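Agmatinase (Deinococcus radiodurans, PDB 1WOH) probably hydrolyses agmatine to putrescine and urea, as a binuclear manganese enzyme of the arginase (ureohydrolase) family. Local coordinates at residues V36-D39 with I40-G43; T73-Q76 with G77-F80. All coordinates share one frame; numbering follows the deposited sequence.

Interaction 1: residues V36-D39 with I40-G43; sequences VPFD and IALG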
ATOM      1  N   VAL A  36     -18.366  16.442  -8.116  1.00 10.76           N
ATOM      2  CA  VAL A  36     -17.907  16.563  -9.494  1.00 10.79           C
ATOM      3  C   VAL A  36     -16.662  15.680  -9.624  1.00  9.47           C
ATOM      4  O   VAL A  36     -15.532  16.167  -9.531  1.00 10.77           O
ATOM      5  CB  VAL A  36     -17.537  18.022  -9.831  1.00 11.18           C
ATOM      6  CG1 VAL A  36     -17.254  18.147 -11.325  1.00 10.63           C
ATOM      7  CG2 VAL A  36     -18.670  18.966  -9.410  1.00 11.85           C
ATOM      8  N   PRO A  37     -16.862  14.364  -9.841  1.00 11.19           N
ATOM      9  CA  PRO A  37     -15.798  13.358  -9.980  1.00 10.37           C
ATOM     10  C   PRO A  37     -15.087  13.432 -11.323  1.00 11.42           C
ATOM     11  O   PRO A  37     -15.115  12.489 -12.111  1.00 13.74           O
ATOM     12  CB  PRO A  37     -16.548  12.044  -9.768  1.00 12.62           C
ATOM     13  CG  PRO A  37     -17.864  12.322 -10.412  1.00 13.76           C
ATOM     14  CD  PRO A  37     -18.193  13.734  -9.956  1.00 11.61           C
ATOM     15  N   PHE A  38     -14.433  14.566 -11.547  1.00 10.63           N
ATOM     16  CA  PHE A  38     -13.730  14.853 -12.792  1.00 11.72           C
ATOM     17  C   PHE A  38     -12.259  15.124 -12.500  1.00 10.89           C
ATOM     18  O   PHE A  38     -11.944  16.054 -11.762  1.00 10.03           O
ATOM     19  CB  PHE A  38     -14.379  16.094 -13.418  1.00 10.72           C
ATOM     20  CG  PHE A  38     -13.783  16.521 -14.728  1.00 13.47           C
ATOM     21  CD1 PHE A  38     -14.372  16.139 -15.927  1.00 15.15           C
ATOM     22  CD2 PHE A  38     -12.662  17.348 -14.763  1.00 14.20           C
ATOM     23  CE1 PHE A  38     -13.859  16.580 -17.149  1.00 16.00           C
ATOM     24  CE2 PHE A  38     -12.136  17.799 -15.982  1.00 15.32           C
ATOM     25  CZ  PHE A  38     -12.742  17.411 -17.177  1.00 14.87           C
ATOM     26  N   ASP A  39     -11.360  14.327 -13.075  1.00 12.07           N
ATOM     27  CA  ASP A  39      -9.936  14.545 -12.851  1.00 11.05           C
ATOM     28  C   ASP A  39      -9.074  14.423 -14.106  1.00 11.87           C
ATOM     29  O   ASP A  39      -7.846  14.344 -14.011  1.00 11.50           O
ATOM     30  CB  ASP A  39      -9.393  13.604 -11.751  1.00 11.26           C
ATOM     31  CG  ASP A  39      -9.372  12.132 -12.162  1.00 12.08           C
ATOM     32  OD1 ASP A  39      -9.619  11.811 -13.346  1.00 13.34           O
ATOM     33  OD2 ASP A  39      -9.091  11.283 -11.283  1.00 10.66           O
ATOM     34  N   ILE A  40      -9.693  14.458 -15.286  1.00 10.19           N
ATOM     35  CA  ILE A  40      -8.903  14.321 -16.506  1.00 10.84           C
ATOM     36  C   ILE A  40      -8.173  15.584 -16.970  1.00 11.32           C
ATOM     37  O   ILE A  40      -7.457  15.556 -17.980  1.00 12.26           O
ATOM     38  CB  ILE A  40      -9.760  13.774 -17.671  1.00 11.24           C
ATOM     39  CG1 ILE A  40     -10.972  14.678 -17.910  1.00 10.69           C
ATOM     40  CG2 ILE A  40     -10.209  12.353 -17.356  1.00 10.77           C
ATOM     41  CD1 ILE A  40     -11.771  14.289 -19.141  1.00 11.95           C
ATOM     42  N   ALA A  41      -8.326  16.684 -16.237  1.00 10.52           N
ATOM     43  CA  ALA A  41      -7.660  17.923 -16.614  1.00 10.92           C
ATOM     44  C   ALA A  41      -6.359  18.181 -15.853  1.00 12.52           C
ATOM     45  O   ALA A  41      -5.638  19.127 -16.164  1.00 13.32           O
ATOM     46  CB  ALA A  41      -8.619  19.115 -16.433  1.00  9.24           C
ATOM     47  N   LEU A  42      -6.042  17.355 -14.858  1.00 12.43           N
ATOM     48  CA  LEU A  42      -4.801  17.583 -14.128  1.00 13.16           C
ATOM     49  C   LEU A  42      -3.602  17.106 -14.955  1.00 13.21           C
ATOM     50  O   LEU A  42      -3.732  16.255 -15.837  1.00 11.34           O
ATOM     51  CB  LEU A  42      -4.850  16.893 -12.760  1.00 16.03           C
ATOM     52  CG  LEU A  42      -5.186  15.409 -12.716  1.00 17.50           C
ATOM     53  CD1 LEU A  42      -3.921  14.586 -12.927  1.00 18.00           C
ATOM     54  CD2 LEU A  42      -5.796  15.082 -11.365  1.00 18.73           C
ATOM     55  N   GLY A  43      -2.432  17.659 -14.678  1.00 12.53           N
ATOM     56  CA  GLY A  43      -1.267  17.281 -15.458  1.00 11.42           C
ATOM     57  C   GLY A  43      -0.339  16.225 -14.897  1.00 13.17           C
ATOM     58  O   GLY A  43       0.601  15.824 -15.579  1.00 16.06           O
TER
HETATM   59  O   HOH W   1      -5.450  13.982 -15.996  1.00 16.10           O
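Phe-38 and Ile-40 meet in a local CH-pi contact on the loop that leaves strand 31-36, where the chain bends into a type I beta turn running from Asp-39 to Leu-42. The two side chains cross at about a right angle. CG1 of Ile-40 sits over one face of the Phe-38 ring, 3.8 Å from its centroid and 30° off the normal, displaced toward CZ, which it approaches to 3.3 Å. What brings it there is the first torsion of Ile-40, which sets CG1 between the backbone N and the carbonyl carbon (chi1 57°); CD1 then reaches past the CE1-CZ rim of the ring, 3.7 Å from CE1. Ala-41 uses the edge instead: its CB lies near the ring plane, 3.8 Å from Phe-38 CE2. A leucine in place of Phe-38 has no flat face for Ile-40 CG1 to lie on, and would probably leave that side chain freer to turn and the methyl of Ala-41 less firmly packed. On the turn itself, water 1 lies 3.1 Å from Asp-39 O and 2.9 Å from Leu-42 O and can donate to either carbonyl, though it cannot serve every acceptor around it at once. CG of Leu-42 packs against that same Asp-39 carbonyl oxygen. The Asp-39 carboxylate points elsewhere, with OD1 in a salt bridge to Arg-49 and OD2 accepting from the backbone N of Gly-47. Leu-42 comes within about 8 Å of the side chain of the manganese ligand His-121, while Ile-40 packs on Ile-40 of a second subunit. The Phe-38 side chain also touches Ala-96 of helix 93-108, and the loop goes on to helix 51-59.

Interaction 2: residues T73-Q76 with G77-F80; sequences TRLQ and GVTF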
ATOM      1  N   THR A  73     -23.114  24.800  21.001  1.00 29.43           N
ATOM      2  CA  THR A  73     -23.406  23.986  19.827  1.00 26.66           C
ATOM      3  C   THR A  73     -23.448  24.802  18.542  1.00 26.04           C
ATOM      4  O   THR A  73     -23.975  25.915  18.514  1.00 24.79           O
ATOM      5  CB  THR A  73     -24.748  23.256  19.993  1.00 25.52           C
ATOM      6  OG1 THR A  73     -24.678  22.405  21.144  1.00 27.31           O
ATOM      7  CG2 THR A  73     -25.064  22.409  18.756  1.00 24.48           C
ATOM      8  N   ARG A  74     -22.883  24.243  17.476  1.00 23.16           N
ATOM      9  CA  ARG A  74     -22.872  24.921  16.184  1.00 22.20           C
ATOM     10  C   ARG A  74     -23.603  24.070  15.156  1.00 21.41           C
ATOM     11  O   ARG A  74     -23.613  22.844  15.250  1.00 21.93           O
ATOM     12  CB  ARG A  74     -21.433  25.207  15.742  1.00 21.32           C
ATOM     13  CG  ARG A  74     -20.787  26.356  16.518  1.00 22.12           C
ATOM     14  CD  ARG A  74     -19.425  26.727  15.973  1.00 21.59           C
ATOM     15  NE  ARG A  74     -18.460  25.646  16.131  1.00 23.12           N
ATOM     16  CZ  ARG A  74     -17.191  25.716  15.740  1.00 22.81           C
ATOM     17  NH1 ARG A  74     -16.732  26.822  15.165  1.00 22.71           N
ATOM     18  NH2 ARG A  74     -16.382  24.681  15.926  1.00 22.10           N
ATOM     19  N   LEU A  75     -24.220  24.736  14.186  1.00 21.71           N
ATOM     20  CA  LEU A  75     -25.003  24.094  13.136  1.00 21.80           C
ATOM     21  C   LEU A  75     -26.284  23.459  13.666  1.00 23.77           C
ATOM     22  O   LEU A  75     -26.856  22.566  13.042  1.00 24.05           O
ATOM     23  CB  LEU A  75     -24.170  23.051  12.381  1.00 19.60           C
ATOM     24  CG  LEU A  75     -23.039  23.642  11.535  1.00 18.86           C
ATOM     25  CD1 LEU A  75     -22.315  22.516  10.802  1.00 16.58           C
ATOM     26  CD2 LEU A  75     -23.599  24.649  10.534  1.00 18.99           C
ATOM     27  N   GLN A  76     -26.746  23.927  14.819  1.00 26.06           N
ATOM     28  CA  GLN A  76     -27.976  23.392  15.386  1.00 29.00           C
ATOM     29  C   GLN A  76     -29.149  23.826  14.507  1.00 28.00           C
ATOM     30  O   GLN A  76     -29.338  25.015  14.250  1.00 28.72           O
ATOM     31  CB  GLN A  76     -28.177  23.907  16.814  1.00 35.15           C
ATOM     32  CG  GLN A  76     -29.510  23.506  17.425  1.00 42.27           C
ATOM     33  CD  GLN A  76     -29.660  22.003  17.581  1.00 48.40           C
ATOM     34  OE1 GLN A  76     -30.766  21.497  17.775  1.00 53.13           O
ATOM     35  NE2 GLN A  76     -28.547  21.283  17.510  1.00 53.17           N
ATOM     36  N   GLY A  77     -29.926  22.857  14.036  1.00 27.04           N
ATOM     37  CA  GLY A  77     -31.065  23.178  13.195  1.00 25.68           C
ATOM     38  C   GLY A  77     -30.723  23.483  11.747  1.00 25.27           C
ATOM     39  O   GLY A  77     -31.607  23.792  10.948  1.00 24.86           O
ATOM     40  N   VAL A  78     -29.444  23.411  11.397  1.00 23.25           N
ATOM     41  CA  VAL A  78     -29.037  23.674  10.020  1.00 21.50           C
ATOM     42  C   VAL A  78     -29.270  22.404   9.210  1.00 19.40           C
ATOM     43  O   VAL A  78     -28.712  21.349   9.517  1.00 19.43           O
ATOM     44  CB  VAL A  78     -27.553  24.089   9.943  1.00 22.32           C
ATOM     45  CG1 VAL A  78     -27.151  24.343   8.492  1.00 19.10           C
ATOM     46  CG2 VAL A  78     -27.331  25.349  10.770  1.00 21.07           C
ATOM     47  N   THR A  79     -30.107  22.504   8.183  1.00 18.56           N
ATOM     48  CA  THR A  79     -30.432  21.347   7.357  1.00 18.07           C
ATOM     49  C   THR A  79     -29.428  21.103   6.232  1.00 16.87           C
ATOM     50  O   THR A  79     -28.904  22.049   5.633  1.00 15.95           O
ATOM     51  CB  THR A  79     -31.845  21.481   6.742  1.00 18.64           C
ATOM     52  OG1 THR A  79     -31.894  22.620   5.876  1.00 19.01           O
ATOM     53  CG2 THR A  79     -32.885  21.651   7.844  1.00 18.21           C
ATOM     54  N   PHE A  80     -29.184  19.822   5.960  1.00 16.62           N
ATOM     55  CA  PHE A  80     -28.255  19.380   4.918  1.00 16.65           C
ATOM     56  C   PHE A  80     -28.933  18.477   3.889  1.00 16.50           C
ATOM     57  O   PHE A  80     -29.947  17.838   4.167  1.00 18.16           O
ATOM     58  CB  PHE A  80     -27.090  18.588   5.532  1.00 13.92           C
ATOM     59  CG  PHE A  80     -26.056  19.437   6.208  1.00 15.41           C
ATOM     60  CD1 PHE A  80     -26.335  20.092   7.403  1.00 15.69           C
ATOM     61  CD2 PHE A  80     -24.791  19.577   5.643  1.00 14.02           C
ATOM     62  CE1 PHE A  80     -25.364  20.879   8.028  1.00 14.60           C
ATOM     63  CE2 PHE A  80     -23.810  20.360   6.255  1.00 15.08           C
ATOM     64  CZ  PHE A  80     -24.096  21.014   7.450  1.00 15.17           C
TER
HETATM   65  O   HOH W   2     -26.964  20.415  11.360  1.00 22.81           O
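Leu-75, Gly-77 and Val-78 build most of this contact, a type II beta turn from Leu-75 to Val-78 that links the short strand 73-74 to strand 80-85 of the main parallel sheet. The turn is closed by Val-78 N donating to Leu-75 O at 3.2 Å. The hydrogen bond is fairly straight, with an N-H...O angle of 162°, but the donor comes from well above the carbonyl plane. Gly-77 takes the third position with a positive phi of 79°, where a beta carbon would run into the carbonyl oxygen of Gln-76, so only glycine fits the backbone comfortably. Val-78 turns its branches back across the turn. Its CG2, anti to its own carbonyl carbon, lies over the Leu-75 backbone, 3.5 Å from CA, and also meets Leu-75 CD2 at 3.8 Å. The other methyl of Leu-75, CD1, goes to the Phe-80 ring at its edge, near the ring plane, 4.1 Å from CZ, so the two branches of one leucine serve two partners. Leu-75 and Phe-80 both also rest on helix 284-302, at Cys-298 and Met-294, and Val-78 packs on Val-31 of strand 31-36. Water 2 bridges the carbonyls of the turn, donating one proton to Leu-75 O and the other to Val-78 O, at 2.7 Å each.

Overall arrangement
Interaction 1 comes first along the chain and closes before interaction 2 opens; helix 51-59 and strand 66-67 lie between them, and strand 73-74, the antiparallel partner of 66-67, opens interaction 2. Their centres are 32 Å apart, on opposite sides of the chain's centre, and the nearest atoms stay about 16 Å apart. The shared element is the parallel sheet, in which 31-36 and 80-85 are neighbours. Residues 36-43 leave the C-terminal end of strand 31-36, toward the manganese ligands and another subunit, whereas residues 73-80 lead into the start of the outermost strand 80-85, away from the annotated sites. One turn thus belongs to the metal-site end of the alpha/beta fold, the other to its far end.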